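Local coordinates for galactonate dehydratase (Zobellia galactanivorans, PDB 5OLC), which belongs to the mandelate racemase/muconate lactonizing enzyme family, the enolase-type enzymes that pair an N-terminal domain with a TIM-barrel-like C-terminal domain, at residues N134-P139 against N358-V363; Y140-Y145 against T335-R340; G307-I312 against L345-T350. One frame throughout, in Å; residues are numbered along the deposited sequence.

Contact 1 of 3, residues N134-P139 against N358-V363; sequences NPIIEP and NGHLEV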
loop_
_atom_site.group_PDB
_atom_site.type_symbol
_atom_site.label_atom_id
_atom_site.label_comp_id
_atom_site.label_asym_id
_atom_site.label_seq_id
_atom_site.Cartn_x
_atom_site.Cartn_y
_atom_site.Cartn_z
ATOM N N ASN A 134 -25.009 30.693 1.889
ATOM C CA ASN A 134 -25.349 31.154 0.546
ATOM C C ASN A 134 -26.848 31.503 0.480
ATOM O O ASN A 134 -27.687 30.593 0.375
ATOM C CB ASN A 134 -24.999 30.073 -0.485
ATOM C CG ASN A 134 -23.675 29.375 -0.269
ATOM O OD1 ASN A 134 -23.613 28.144 -0.163
ATOM N ND2 ASN A 134 -22.588 30.141 -0.210
ATOM N N PRO A 135 -27.211 32.810 0.575
ATOM C CA PRO A 135 -28.642 33.183 0.534
ATOM C C PRO A 135 -29.259 33.075 -0.854
ATOM O O PRO A 135 -30.474 33.045 -0.999
ATOM C CB PRO A 135 -28.638 34.616 1.050
ATOM C CG PRO A 135 -27.305 35.148 0.671
ATOM C CD PRO A 135 -26.345 33.999 0.734
ATOM N N ILE A 136 -28.399 33.049 -1.869
ATOM C CA ILE A 136 -28.753 32.923 -3.278
ATOM C C ILE A 136 -27.955 31.748 -3.830
ATOM O O ILE A 136 -26.779 31.588 -3.493
ATOM C CB ILE A 136 -28.513 34.257 -4.062
ATOM C CG1 ILE A 136 -29.480 35.364 -3.579
ATOM C CG2 ILE A 136 -28.620 34.072 -5.590
ATOM C CD1 ILE A 136 -28.847 36.361 -2.619
ATOM N N ILE A 137 -28.631 30.878 -4.590
ATOM C CA ILE A 137 -28.044 29.704 -5.228
ATOM C C ILE A 137 -28.512 29.697 -6.710
ATOM O O ILE A 137 -29.617 30.150 -6.986
ATOM C CB ILE A 137 -28.243 28.360 -4.424
ATOM C CG1 ILE A 137 -29.158 27.381 -5.113
ATOM C CG2 ILE A 137 -28.676 28.534 -2.975
ATOM C CD1 ILE A 137 -28.420 26.361 -5.792
ATOM N N GLU A 138 -27.655 29.272 -7.653
ATOM C CA GLU A 138 -27.986 29.255 -9.081
ATOM C C GLU A 138 -28.139 27.802 -9.581
ATOM O O GLU A 138 -27.144 27.154 -9.915
ATOM C CB GLU A 138 -27.010 30.113 -9.931
ATOM C CG GLU A 138 -25.528 29.795 -9.801
ATOM C CD GLU A 138 -24.650 30.403 -10.878
ATOM O OE1 GLU A 138 -23.689 29.723 -11.305
ATOM O OE2 GLU A 138 -24.917 31.555 -11.293
ATOM N N PRO A 139 -29.370 27.242 -9.578
ATOM C CA PRO A 139 -29.519 25.827 -9.963
ATOM C C PRO A 139 -29.388 25.549 -11.455
ATOM O O PRO A 139 -29.420 26.482 -12.264
ATOM C CB PRO A 139 -30.900 25.456 -9.417
ATOM C CG PRO A 139 -31.656 26.723 -9.431
ATOM C CD PRO A 139 -30.667 27.837 -9.197
ATOM N N ASN A 358 -34.343 34.784 -13.252
ATOM C CA ASN A 358 -33.125 34.895 -14.059
ATOM C C ASN A 358 -31.970 34.033 -13.498
ATOM O O ASN A 358 -30.943 34.546 -13.047
ATOM C CB ASN A 358 -32.710 36.355 -14.313
ATOM C CG ASN A 358 -31.913 36.507 -15.591
ATOM O OD1 ASN A 358 -32.465 36.562 -16.698
ATOM N ND2 ASN A 358 -30.591 36.532 -15.472
ATOM N N GLY A 359 -32.192 32.718 -13.527
ATOM C CA GLY A 359 -31.243 31.696 -13.097
ATOM C C GLY A 359 -30.922 31.622 -11.619
ATOM O O GLY A 359 -30.325 30.634 -11.180
ATOM N N HIS A 360 -31.289 32.656 -10.843
ATOM C CA HIS A 360 -30.998 32.703 -9.415
ATOM C C HIS A 360 -32.201 32.368 -8.562
ATOM O O HIS A 360 -33.285 32.918 -8.762
ATOM C CB HIS A 360 -30.372 34.051 -8.989
ATOM C CG HIS A 360 -29.079 34.403 -9.678
ATOM N ND1 HIS A 360 -28.139 33.434 -10.012
ATOM C CD2 HIS A 360 -28.599 35.616 -10.044
ATOM C CE1 HIS A 360 -27.140 34.085 -10.590
ATOM N NE2 HIS A 360 -27.370 35.398 -10.630
ATOM N N LEU A 361 -31.988 31.451 -7.610
ATOM C CA LEU A 361 -32.942 30.945 -6.629
ATOM C C LEU A 361 -32.607 31.609 -5.305
ATOM O O LEU A 361 -31.433 31.840 -5.023
ATOM C CB LEU A 361 -32.788 29.423 -6.510
ATOM C CG LEU A 361 -33.955 28.670 -5.916
ATOM C CD1 LEU A 361 -34.341 27.527 -6.782
ATOM C CD2 LEU A 361 -33.630 28.192 -4.540
ATOM N N GLU A 362 -33.631 31.939 -4.507
ATOM C CA GLU A 362 -33.450 32.632 -3.239
ATOM C C GLU A 362 -33.964 31.788 -2.097
ATOM O O GLU A 362 -35.147 31.431 -2.064
ATOM C CB GLU A 362 -34.164 33.985 -3.291
ATOM C CG GLU A 362 -33.832 34.963 -2.175
ATOM C CD GLU A 362 -34.582 36.274 -2.336
ATOM O OE1 GLU A 362 -34.363 36.971 -3.360
ATOM O OE2 GLU A 362 -35.450 36.566 -1.479
ATOM N N VAL A 363 -33.063 31.475 -1.158
ATOM C CA VAL A 363 -33.340 30.652 0.018
ATOM C C VAL A 363 -34.465 31.299 0.840
ATOM O O VAL A 363 -34.380 32.496 1.112
ATOM C CB VAL A 363 -32.048 30.398 0.862
ATOM C CG1 VAL A 363 -32.307 29.466 2.051
ATOM C CG2 VAL A 363 -30.912 29.854 -0.006
HETATM O O HOH W 1 -28.573 28.961 -13.041
#
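I137 and L361 lie opposite each other as an antiparallel, hydrogen-bonded pair that joins the start of strand 136-142 to the short strand 360-362. Each residue of the pair donates to the other: I137 N reaches L361 O at 3.0 Å, and L361 N reaches I137 O at 2.8 Å. A third backbone bond, from V363 N to P135 O, carries the pairing one step further. Proline can take that place because only its carbonyl is needed. At the other end a water donates to both P139 O (2.7 Å) and G359 O, bridging the two segments where direct pairing has ceased. G359 has a positive phi (68°), which glycine adopts easily.

The apolar contacts gather on the side of I137 and L361. I137 CG2 lies 3.9 Å from V363 CG2, the two side chains crossing at about a right angle, while the P139 ring sets CD 3.8 Å from L361 CB. Branched and cyclic residues fill this buried side.

On the side of I136, its CG2 methyl meets H360 CB at 3.8 Å. E138 and H360 run alongside each other with carboxylate and imidazole planes 22° apart. E138 CG sits between its backbone N and carbonyl carbon (chi1 55°), and the extended chain brings OE2 to the ring edge, 3.4 Å from H360 CE1. The other oxygen, OE1, forms a salt bridge with R198.

Helix 309-321 lies against the apolar side, with V319 on I137, V316 on L361 and A320 on V363, while strand 350-357 adds I354 and L356 around L361.

Contact 2 of 3, residues Y140-Y145 against T335-R340; sequences YATGLY and TMELDR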
loop_
_atom_site.group_PDB
_atom_site.type_symbol
_atom_site.label_atom_id
_atom_site.label_comp_id
_atom_site.label_asym_id
_atom_site.label_seq_id
_atom_site.Cartn_x
_atom_site.Cartn_y
_atom_site.Cartn_z
ATOM N N TYR A 140 -29.220 24.264 -11.812
ATOM C CA TYR A 140 -29.132 23.842 -13.204
ATOM C C TYR A 140 -30.428 23.167 -13.653
ATOM O O TYR A 140 -31.142 22.566 -12.833
ATOM C CB TYR A 140 -27.890 22.981 -13.491
ATOM C CG TYR A 140 -27.777 21.701 -12.685
ATOM C CD1 TYR A 140 -27.134 21.685 -11.450
ATOM C CD2 TYR A 140 -28.209 20.484 -13.206
ATOM C CE1 TYR A 140 -26.993 20.503 -10.719
ATOM C CE2 TYR A 140 -28.069 19.294 -12.487
ATOM C CZ TYR A 140 -27.463 19.309 -11.241
ATOM O OH TYR A 140 -27.314 18.147 -10.520
ATOM N N ALA A 141 -30.746 23.312 -14.949
ATOM C CA ALA A 141 -31.946 22.753 -15.549
ATOM C C ALA A 141 -31.655 21.359 -16.126
ATOM O O ALA A 141 -30.762 21.234 -16.964
ATOM C CB ALA A 141 -32.454 23.685 -16.637
ATOM N N THR A 142 -32.402 20.318 -15.680
ATOM C CA THR A 142 -32.247 18.948 -16.187
ATOM C C THR A 142 -33.283 18.670 -17.300
ATOM O O THR A 142 -34.481 18.894 -17.089
ATOM C CB THR A 142 -32.266 17.907 -15.050
ATOM O OG1 THR A 142 -33.525 17.936 -14.385
ATOM C CG2 THR A 142 -31.148 18.094 -14.056
ATOM N N GLY A 143 -32.805 18.208 -18.467
ATOM C CA GLY A 143 -33.644 17.935 -19.634
ATOM C C GLY A 143 -33.267 16.741 -20.495
ATOM O O GLY A 143 -32.569 16.887 -21.508
ATOM N N LEU A 144 -33.796 15.552 -20.117
ATOM C CA LEU A 144 -33.599 14.245 -20.776
ATOM C C LEU A 144 -34.448 14.055 -22.040
ATOM O O LEU A 144 -35.473 14.728 -22.192
ATOM C CB LEU A 144 -33.803 13.037 -19.794
ATOM C CG LEU A 144 -34.910 12.985 -18.689
ATOM C CD1 LEU A 144 -34.549 13.781 -17.457
ATOM C CD2 LEU A 144 -36.308 13.273 -19.208
ATOM N N TYR A 145 -34.043 13.110 -22.922
ATOM C CA TYR A 145 -34.768 12.766 -24.153
ATOM C C TYR A 145 -35.838 11.687 -23.878
ATOM O O TYR A 145 -36.358 11.038 -24.789
ATOM C CB TYR A 145 -33.801 12.347 -25.288
ATOM C CG TYR A 145 -32.824 11.248 -24.931
ATOM C CD1 TYR A 145 -33.247 9.929 -24.791
ATOM C CD2 TYR A 145 -31.464 11.513 -24.805
ATOM C CE1 TYR A 145 -32.354 8.916 -24.451
ATOM C CE2 TYR A 145 -30.557 10.503 -24.495
ATOM C CZ TYR A 145 -31.007 9.203 -24.320
ATOM O OH TYR A 145 -30.117 8.200 -24.019
ATOM N N THR A 335 -24.655 25.605 -6.919
ATOM C CA THR A 335 -25.718 25.032 -7.769
ATOM C C THR A 335 -26.392 23.841 -7.066
ATOM O O THR A 335 -25.852 23.295 -6.096
ATOM C CB THR A 335 -25.228 24.577 -9.166
ATOM O OG1 THR A 335 -24.407 23.411 -9.055
ATOM C CG2 THR A 335 -24.534 25.672 -9.956
ATOM N N MET A 336 -27.571 23.439 -7.581
ATOM C CA MET A 336 -28.349 22.290 -7.119
ATOM C C MET A 336 -29.200 21.752 -8.265
ATOM O O MET A 336 -29.398 22.461 -9.259
ATOM C CB MET A 336 -29.201 22.639 -5.895
ATOM C CG MET A 336 -30.414 23.477 -6.216
ATOM S SD MET A 336 -31.502 23.631 -4.809
ATOM C CE MET A 336 -32.825 24.388 -5.568
ATOM N N GLU A 337 -29.700 20.509 -8.136
ATOM C CA GLU A 337 -30.505 19.901 -9.192
ATOM C C GLU A 337 -31.947 20.402 -9.205
ATOM O O GLU A 337 -32.731 20.088 -8.304
ATOM C CB GLU A 337 -30.437 18.358 -9.157
ATOM C CG GLU A 337 -30.921 17.703 -10.442
ATOM C CD GLU A 337 -30.549 16.251 -10.672
ATOM O OE1 GLU A 337 -29.452 15.827 -10.234
ATOM O OE2 GLU A 337 -31.322 15.556 -11.371
ATOM N N LEU A 338 -32.297 21.149 -10.262
ATOM C CA LEU A 338 -33.650 21.648 -10.445
ATOM C C LEU A 338 -34.304 20.960 -11.648
ATOM O O LEU A 338 -34.076 21.375 -12.790
ATOM C CB LEU A 338 -33.653 23.181 -10.587
ATOM C CG LEU A 338 -34.998 23.894 -10.410
ATOM C CD1 LEU A 338 -35.453 23.907 -8.947
ATOM C CD2 LEU A 338 -34.915 25.300 -10.911
ATOM N N ASP A 339 -35.090 19.882 -11.382
ATOM C CA ASP A 339 -35.814 19.109 -12.402
ATOM C C ASP A 339 -36.790 20.006 -13.158
ATOM O O ASP A 339 -37.709 20.556 -12.549
ATOM C CB ASP A 339 -36.552 17.906 -11.771
ATOM C CG ASP A 339 -37.307 17.014 -12.750
ATOM O OD1 ASP A 339 -36.807 16.810 -13.878
ATOM O OD2 ASP A 339 -38.383 16.495 -12.375
ATOM N N ARG A 340 -36.566 20.199 -14.468
ATOM C CA ARG A 340 -37.433 21.077 -15.268
ATOM C C ARG A 340 -38.373 20.309 -16.232
ATOM O O ARG A 340 -39.056 20.924 -17.063
ATOM C CB ARG A 340 -36.610 22.156 -16.009
ATOM C CG ARG A 340 -35.835 23.149 -15.126
ATOM C CD ARG A 340 -36.569 23.650 -13.884
ATOM N NE ARG A 340 -37.763 24.438 -14.191
ATOM C CZ ARG A 340 -38.826 24.527 -13.397
ATOM N NH1 ARG A 340 -38.865 23.863 -12.248
ATOM N NH2 ARG A 340 -39.868 25.263 -13.757
#
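T335 opens the contact at the rim of the Y140 ring, its OG1 near the ring plane and 4.0 Å from Y140 CD1. M336 follows with its carbonyl, which accepts from Y140 N at 3.1 Å. M336 CB points away from strand 140-142, and the side chain packs on I137, P139 and helix 309-321, a place suited to a long, flexible thioether.

E337 CA lies over one face of the Y140 ring, 4.0 Å from its centroid and 24° off the normal, a CH-pi contact. The ring is brought there because Y140 CG stands between its backbone N and carbonyl carbon (chi1 59°). Further along the extended glutamate, CG meets T142 CG2 at 3.6 Å, so the methyl of threonine packs on the aliphatic stem. The carboxylate is committed to K172 through a salt bridge from OE1.

L338 N donates to Y140 O at 3.2 Å, the second rung of this parallel pairing, and its side chain goes to the opposite side of the sheet, onto I312 and F168. D339 brings its CA 3.2 Å from T142 OG1. Last, R340 CG lies 3.7 Å from A141 CB; the small alanine leaves room for that stem.

The pairing joins the first and last strands of the barrel, consistent with closure of a (beta/alpha)7beta barrel. The side of A141 and L338 is apolar; the other buries two acids that salt bridges hold in place, E337 OE1 with K172 and D339 OD2 with R37, while D339 OD1 is bonded to T341 OG1.

Contact 3 of 3, residues G307-I312 against L345-T350; sequences GTWIAI and LRDEVT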
loop_
_atom_site.group_PDB
_atom_site.type_symbol
_atom_site.label_atom_id
_atom_site.label_comp_id
_atom_site.label_asym_id
_atom_site.label_seq_id
_atom_site.Cartn_x
_atom_site.Cartn_y
_atom_site.Cartn_z
ATOM N N GLY A 307 -37.509 14.957 -7.329
ATOM C CA GLY A 307 -38.817 14.710 -6.736
ATOM C C GLY A 307 -39.737 15.911 -6.745
ATOM O O GLY A 307 -39.767 16.667 -7.725
ATOM N N THR A 308 -40.511 16.084 -5.653
ATOM C CA THR A 308 -41.436 17.215 -5.510
ATOM C C THR A 308 -40.691 18.370 -4.830
ATOM O O THR A 308 -39.480 18.276 -4.624
ATOM C CB THR A 308 -42.723 16.822 -4.753
ATOM O OG1 THR A 308 -42.446 16.693 -3.367
ATOM C CG2 THR A 308 -43.387 15.575 -5.283
ATOM N N TRP A 309 -41.397 19.447 -4.463
ATOM C CA TRP A 309 -40.747 20.557 -3.787
ATOM C C TRP A 309 -40.386 20.215 -2.355
ATOM O O TRP A 309 -39.591 20.953 -1.780
ATOM C CB TRP A 309 -41.547 21.857 -3.877
ATOM C CG TRP A 309 -41.683 22.376 -5.272
ATOM C CD1 TRP A 309 -42.735 22.172 -6.115
ATOM C CD2 TRP A 309 -40.739 23.183 -5.992
ATOM N NE1 TRP A 309 -42.503 22.798 -7.323
ATOM C CE2 TRP A 309 -41.280 23.417 -7.278
ATOM C CE3 TRP A 309 -39.497 23.751 -5.670
ATOM C CZ2 TRP A 309 -40.622 24.190 -8.242
ATOM C CZ3 TRP A 309 -38.847 24.520 -6.629
ATOM C CH2 TRP A 309 -39.408 24.734 -7.896
ATOM N N ILE A 310 -40.912 19.088 -1.778
ATOM C CA ILE A 310 -40.490 18.664 -0.430
ATOM C C ILE A 310 -38.998 18.338 -0.510
ATOM O O ILE A 310 -38.235 18.831 0.315
ATOM C CB ILE A 310 -41.305 17.497 0.197
ATOM C CG1 ILE A 310 -42.775 17.895 0.395
ATOM C CG2 ILE A 310 -40.692 17.108 1.535
ATOM C CD1 ILE A 310 -43.706 16.793 0.564
ATOM N N ALA A 311 -38.599 17.565 -1.562
ATOM C CA ALA A 311 -37.239 17.169 -1.927
ATOM C C ALA A 311 -36.398 18.372 -2.341
ATOM O O ALA A 311 -35.272 18.513 -1.841
ATOM C CB ALA A 311 -37.278 16.195 -3.075
ATOM N N ILE A 312 -36.915 19.232 -3.270
ATOM C CA ILE A 312 -36.165 20.411 -3.718
ATOM C C ILE A 312 -35.861 21.332 -2.533
ATOM O O ILE A 312 -34.713 21.740 -2.381
ATOM C CB ILE A 312 -36.812 21.138 -4.914
ATOM C CG1 ILE A 312 -36.993 20.175 -6.086
ATOM C CG2 ILE A 312 -35.992 22.372 -5.342
ATOM C CD1 ILE A 312 -38.268 20.389 -6.912
ATOM N N LEU A 345 -47.021 16.042 -10.114
ATOM C CA LEU A 345 -46.965 15.740 -8.672
ATOM C C LEU A 345 -46.098 16.747 -7.936
ATOM O O LEU A 345 -46.383 17.110 -6.793
ATOM C CB LEU A 345 -46.467 14.327 -8.431
ATOM C CG LEU A 345 -47.083 13.303 -9.344
ATOM C CD1 LEU A 345 -46.032 12.555 -10.066
ATOM C CD2 LEU A 345 -48.015 12.388 -8.603
ATOM N N ARG A 346 -45.054 17.224 -8.617
ATOM C CA ARG A 346 -44.145 18.230 -8.093
ATOM C C ARG A 346 -44.808 19.610 -8.127
ATOM O O ARG A 346 -44.772 20.315 -7.119
ATOM C CB ARG A 346 -42.830 18.210 -8.895
ATOM C CG ARG A 346 -41.876 19.377 -8.669
ATOM C CD ARG A 346 -41.712 20.197 -9.930
ATOM N NE ARG A 346 -40.982 19.453 -10.952
ATOM C CZ ARG A 346 -40.804 19.862 -12.201
ATOM N NH1 ARG A 346 -41.293 21.030 -12.603
ATOM N NH2 ARG A 346 -40.122 19.116 -13.055
ATOM N N ASP A 347 -45.424 19.987 -9.259
ATOM C CA ASP A 347 -46.007 21.317 -9.406
ATOM C C ASP A 347 -47.452 21.482 -8.866
ATOM O O ASP A 347 -47.835 22.609 -8.537
ATOM C CB ASP A 347 -45.893 21.782 -10.858
ATOM C CG ASP A 347 -44.455 22.085 -11.250
ATOM O OD1 ASP A 347 -43.768 22.812 -10.488
ATOM O OD2 ASP A 347 -44.013 21.595 -12.307
ATOM N N GLU A 348 -48.221 20.390 -8.712
ATOM C CA GLU A 348 -49.596 20.487 -8.210
ATOM C C GLU A 348 -49.760 20.017 -6.764
ATOM O O GLU A 348 -50.387 20.724 -5.983
ATOM C CB GLU A 348 -50.592 19.751 -9.128
ATOM C CG GLU A 348 -50.724 20.326 -10.530
ATOM C CD GLU A 348 -51.578 19.530 -11.502
ATOM O OE1 GLU A 348 -52.610 18.963 -11.070
ATOM O OE2 GLU A 348 -51.236 19.508 -12.707
ATOM N N VAL A 349 -49.248 18.826 -6.414
ATOM C CA VAL A 349 -49.410 18.282 -5.063
ATOM C C VAL A 349 -48.621 19.094 -4.024
ATOM O O VAL A 349 -49.126 19.292 -2.913
ATOM C CB VAL A 349 -49.121 16.761 -4.973
ATOM C CG1 VAL A 349 -49.492 16.204 -3.600
ATOM C CG2 VAL A 349 -49.865 15.994 -6.059
ATOM N N THR A 350 -47.413 19.588 -4.387
ATOM C CA THR A 350 -46.588 20.368 -3.456
ATOM C C THR A 350 -46.527 21.853 -3.786
ATOM O O THR A 350 -46.316 22.266 -4.929
ATOM C CB THR A 350 -45.191 19.787 -3.269
ATOM O OG1 THR A 350 -44.592 19.569 -4.539
ATOM C CG2 THR A 350 -45.200 18.523 -2.444
#
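W309 presents its edge to the helix end at 345-350. R346 O, D347 OD1 and T350 OG1 all lie at the rim, near the ring plane. The indole NE1 donates to D347 OD1 across 3.4 Å, a weak bond, with the carboxylate plane turned 51° from the ring. One face carries I312 CD1, offset toward the rim. On that same face R346 CG makes an off-centre CH-pi contact, 4.1 Å from the centroid of the five-membered ring. The indole also stacks with the ring of H352. The R346 guanidinium is turned 85° from the indole; G307 O lies off its edge, near its plane, and touches the stem at R346 CG, 3.6 Å away. R346 CG is anti to the backbone N (chi1 168°), which carries the stem under the indole, and the chain then bends at chi2 and chi3. Its NH1 forms a salt bridge with D347 OD2 at 2.8 Å.

T350 makes the stronger polar link. W309 N, in the first turn of helix 309-321, donates to T350 OG1 at 3.2 Å, while the same hydroxyl donates to R346 O at 2.7 Å. T350 CG2 packs on I310 CD1 (3.8 Å), so threonine serves both needs. T308 is the N-cap: its OG1 accepts from I310 N at 3.3 Å and is also bonded to E55 OE1, and its CB lies against T350 OG1.

The residue following helix 344-349 thus serves the start of helix 309-321. The T350 hydroxyl takes up an amide there and occupies a carbonyl of its own helix, so one side chain settles two buried backbone groups. D347 is shared between the indole and R346, and this neighbouring cation would probably help keep the carboxylate ionised.

Going from the N terminus, the chain enters at 134-139 and runs straight on into 140-145, so contacts 1 and 2 share strand 136-142. After the barrel's intervening strands and helices it reaches 307-312, which opens contact 3, then 335-340, which closes contact 2. Next comes 345-350, which closes contact 3, and finally 358-363, which closes contact 1. Contact 1 therefore spans both others along the chain, whereas contacts 2 and 3 cross. M336 and L338 pack on I312, and D339 reaches toward R346 through a long, weak ion pair. Contact 2 joins the first and last barrel strands, contact 1 adds strand 360-362, and contact 3 ties helix 309-321 to helix 344-349.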